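Long-range contact in delta (PDB 3ZH9), which probably serves in the bacterial clamp loader as the wrench that opens the beta sliding clamp so that it can be loaded onto primed DNA: residues Y26-T31 and M141-L146. Residues are numbered along the deposited sequence; the frame is centred on the assembly and turned at random.
Sequences YLLQET and MEAKEL
Leu-27 meets Ala-143 through its first side-chain carbon: CB of Leu-27 lies 3.7 Å from CB of Ala-143, and their CA atoms, 6.1 Å apart, are the segments' closest CA pair. The leucine side chain also touches Leu-182 of helix 182-195. One residue on, Leu-28 brings a single methyl across. Its CG stands beside the backbone N (chi1 -64°), which brings CD2 against both CB of Ala-143 and CE of Met-141, 3.8 Å from the latter, while the leucine and methionine chains run past each other in opposite senses. This is helix 25-39 of the P-loop NTPase-like domain packing on the end of strand 139-142, an outermost strand of the parallel sheet, and on the residue that follows it; Met-141 and Ala-143 are tied by backbone hydrogen bonds to Tyr-21 beside them, and Leu-20 lies against both Leu-28 and Met-141. A turn further along, Thr-31 meets Met-141 tip to tip, with OG1 3.8 Å from CE and CG2 3.9 Å from SD of Met-141, the bend at chi3 (75°) turning CE toward CD2 of Leu-28. The hydroxyl is pinned by a 2.8 Å hydrogen bond from OG1 to O of Leu-27, approaching from the face opposite Thr-31 N, and OG1 also accepts a hydrogen bond from NE1 of Trp-6. A valine here would probably leave that indole N-H without its partner and cost Leu-27 O its second donor.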
ATOM      1  N   TYR A  26      -1.766   1.658  -3.966  1.00 46.12           N
ATOM      2  CA  TYR A  26      -0.551   1.948  -4.717  1.00 45.73           C
ATOM      3  C   TYR A  26      -0.613   1.336  -6.115  1.00 43.11           C
ATOM      4  O   TYR A  26      -0.228   1.967  -7.099  1.00 46.89           O
ATOM      5  CB  TYR A  26       0.699   1.443  -3.989  1.00 52.57           C
ATOM      6  CG  TYR A  26       1.911   1.514  -4.883  1.00 52.16           C
ATOM      7  CD1 TYR A  26       2.605   2.702  -5.044  1.00 54.11           C
ATOM      8  CD2 TYR A  26       2.334   0.400  -5.602  1.00 54.21           C
ATOM      9  CE1 TYR A  26       3.697   2.775  -5.872  1.00 54.95           C
ATOM     10  CE2 TYR A  26       3.420   0.470  -6.442  1.00 55.13           C
ATOM     11  CZ  TYR A  26       4.097   1.662  -6.571  1.00 57.73           C
ATOM     12  OH  TYR A  26       5.183   1.748  -7.401  1.00 73.93           O
ATOM     13  N   LEU A  27      -1.091   0.098  -6.187  1.00 39.18           N
ATOM     14  CA  LEU A  27      -1.264  -0.586  -7.464  1.00 41.06           C
ATOM     15  C   LEU A  27      -2.408  -0.000  -8.295  1.00 40.71           C
ATOM     16  O   LEU A  27      -2.355   0.019  -9.527  1.00 40.10           O
ATOM     17  CB  LEU A  27      -1.490  -2.077  -7.238  1.00 36.76           C
ATOM     18  CG  LEU A  27      -0.271  -2.791  -6.649  1.00 45.15           C
ATOM     19  CD1 LEU A  27      -0.562  -4.266  -6.420  1.00 51.54           C
ATOM     20  CD2 LEU A  27       0.923  -2.614  -7.569  1.00 42.01           C
ATOM     21  N   LEU A  28      -3.451   0.467  -7.626  1.00 40.17           N
ATOM     22  CA  LEU A  28      -4.499   1.171  -8.344  1.00 44.42           C
ATOM     23  C   LEU A  28      -3.876   2.406  -8.992  1.00 40.34           C
ATOM     24  O   LEU A  28      -4.063   2.659 -10.181  1.00 41.85           O
ATOM     25  CB  LEU A  28      -5.650   1.539  -7.404  1.00 44.48           C
ATOM     26  CG  LEU A  28      -6.358   0.313  -6.823  1.00 51.16           C
ATOM     27  CD1 LEU A  28      -7.537   0.700  -5.946  1.00 52.93           C
ATOM     28  CD2 LEU A  28      -6.799  -0.625  -7.941  1.00 54.25           C
ATOM     29  N   GLN A  29      -3.096   3.140  -8.204  1.00 45.50           N
ATOM     30  CA  GLN A  29      -2.476   4.371  -8.672  1.00 49.19           C
ATOM     31  C   GLN A  29      -1.534   4.088  -9.806  1.00 37.44           C
ATOM     32  O   GLN A  29      -1.544   4.785 -10.809  1.00 39.40           O
ATOM     33  CB  GLN A  29      -1.708   5.084  -7.549  1.00 64.24           C
ATOM     34  CG  GLN A  29      -2.579   5.574  -6.406  1.00 87.31           C
ATOM     35  CD  GLN A  29      -3.832   6.289  -6.887  1.00102.65           C
ATOM     36  OE1 GLN A  29      -3.841   6.907  -7.957  1.00108.51           O
ATOM     37  NE2 GLN A  29      -4.902   6.198  -6.102  1.00105.07           N
ATOM     38  N   GLU A  30      -0.706   3.066  -9.647  1.00 36.81           N
ATOM     39  CA  GLU A  30       0.295   2.760 -10.664  1.00 37.50           C
ATOM     40  C   GLU A  30      -0.379   2.364 -11.994  1.00 38.65           C
ATOM     41  O   GLU A  30       0.080   2.732 -13.075  1.00 48.22           O
ATOM     42  CB  GLU A  30       1.227   1.663 -10.157  1.00 40.07           C
ATOM     43  CG  GLU A  30       2.163   1.123 -11.206  1.00 45.83           C
ATOM     44  CD  GLU A  30       3.134   2.171 -11.713  1.00 48.59           C
ATOM     45  OE1 GLU A  30       3.278   3.213 -11.040  1.00 53.02           O
ATOM     46  OE2 GLU A  30       3.757   1.953 -12.775  1.00 43.85           O
ATOM     47  N   THR A  31      -1.490   1.643 -11.898  1.00 38.89           N
ATOM     48  CA  THR A  31      -2.217   1.163 -13.078  1.00 37.86           C
ATOM     49  C   THR A  31      -2.917   2.309 -13.811  1.00 34.98           C
ATOM     50  O   THR A  31      -2.875   2.401 -15.039  1.00 41.67           O
ATOM     51  CB  THR A  31      -3.253   0.072 -12.675  1.00 35.34           C
ATOM     52  OG1 THR A  31      -2.563  -1.032 -12.069  1.00 38.03           O
ATOM     53  CG2 THR A  31      -4.050  -0.419 -13.894  1.00 32.60           C
ATOM     54  N   MET A 141      -9.996  -5.650 -12.486  1.00 32.83           N
ATOM     55  CA  MET A 141      -8.662  -5.895 -11.974  1.00 30.06           C
ATOM     56  C   MET A 141      -8.675  -5.686 -10.478  1.00 34.98           C
ATOM     57  O   MET A 141      -9.038  -4.620  -9.979  1.00 35.17           O
ATOM     58  CB  MET A 141      -7.657  -4.957 -12.620  1.00 25.92           C
ATOM     59  CG  MET A 141      -6.223  -5.253 -12.241  1.00 27.76           C
ATOM     60  SD  MET A 141      -5.166  -3.784 -12.311  1.00 38.24           S
ATOM     61  CE  MET A 141      -5.625  -2.854 -10.844  1.00 38.54           C
ATOM     62  N   GLU A 142      -8.289  -6.711  -9.749  1.00 36.16           N
ATOM     63  CA  GLU A 142      -8.245  -6.579  -8.306  1.00 38.28           C
ATOM     64  C   GLU A 142      -6.824  -6.316  -7.836  1.00 38.45           C
ATOM     65  O   GLU A 142      -5.920  -7.082  -8.161  1.00 43.02           O
ATOM     66  CB  GLU A 142      -8.764  -7.850  -7.652  1.00 31.79           C
ATOM     67  CG  GLU A 142      -8.656  -7.813  -6.155  1.00 37.62           C
ATOM     68  CD  GLU A 142      -9.014  -9.140  -5.539  1.00 44.32           C
ATOM     69  OE1 GLU A 142      -8.690 -10.179  -6.152  1.00 52.38           O
ATOM     70  OE2 GLU A 142      -9.621  -9.140  -4.452  1.00 47.30           O
ATOM     71  N   ALA A 143      -6.629  -5.242  -7.069  1.00 35.96           N
ATOM     72  CA  ALA A 143      -5.349  -5.013  -6.396  1.00 40.32           C
ATOM     73  C   ALA A 143      -5.501  -5.258  -4.894  1.00 44.30           C
ATOM     74  O   ALA A 143      -5.690  -4.320  -4.111  1.00 40.13           O
ATOM     75  CB  ALA A 143      -4.844  -3.603  -6.651  1.00 38.68           C
ATOM     76  N   LYS A 144      -5.422  -6.515  -4.484  1.00 41.29           N
ATOM     77  CA  LYS A 144      -5.658  -6.814  -3.082  1.00 42.67           C
ATOM     78  C   LYS A 144      -4.409  -6.649  -2.229  1.00 40.97           C
ATOM     79  O   LYS A 144      -3.288  -6.651  -2.732  1.00 40.28           O
ATOM     80  CB  LYS A 144      -6.292  -8.192  -2.890  1.00 42.56           C
ATOM     81  CG  LYS A 144      -5.401  -9.364  -3.178  1.00 55.54           C
ATOM     82  CD  LYS A 144      -6.057 -10.639  -2.678  1.00 62.47           C
ATOM     83  CE  LYS A 144      -5.206 -11.855  -2.977  1.00 73.88           C
ATOM     84  NZ  LYS A 144      -5.725 -13.064  -2.283  1.00 79.01           N
ATOM     85  N   GLU A 145      -4.617  -6.484  -0.929  1.00 41.81           N
ATOM     86  CA  GLU A 145      -3.511  -6.446   0.000  1.00 44.96           C
ATOM     87  C   GLU A 145      -2.990  -7.860   0.184  1.00 43.10           C
ATOM     88  O   GLU A 145      -3.758  -8.794   0.345  1.00 48.15           O
ATOM     89  CB  GLU A 145      -3.962  -5.851   1.323  1.00 48.67           C
ATOM     90  CG  GLU A 145      -4.278  -4.385   1.232  1.00 51.86           C
ATOM     91  CD  GLU A 145      -4.881  -3.869   2.512  1.00 57.27           C
ATOM     92  OE1 GLU A 145      -5.922  -4.425   2.932  1.00 51.46           O
ATOM     93  OE2 GLU A 145      -4.303  -2.925   3.097  1.00 52.63           O
ATOM     94  N   LEU A 146      -1.677  -8.013   0.143  1.00 40.02           N
ATOM     95  CA  LEU A 146      -1.078  -9.330   0.113  1.00 40.87           C
ATOM     96  C   LEU A 146      -0.531  -9.707   1.477  1.00 45.26           C
ATOM     97  O   LEU A 146      -0.179  -8.844   2.290  1.00 44.09           O
ATOM     98  CB  LEU A 146       0.049  -9.387  -0.930  1.00 35.45           C
ATOM     99  CG  LEU A 146      -0.306  -8.893  -2.326  1.00 42.00           C
ATOM    100  CD1 LEU A 146       0.909  -8.987  -3.229  1.00 39.48           C
ATOM    101  CD2 LEU A 146      -1.502  -9.678  -2.910  1.00 44.15           C
TER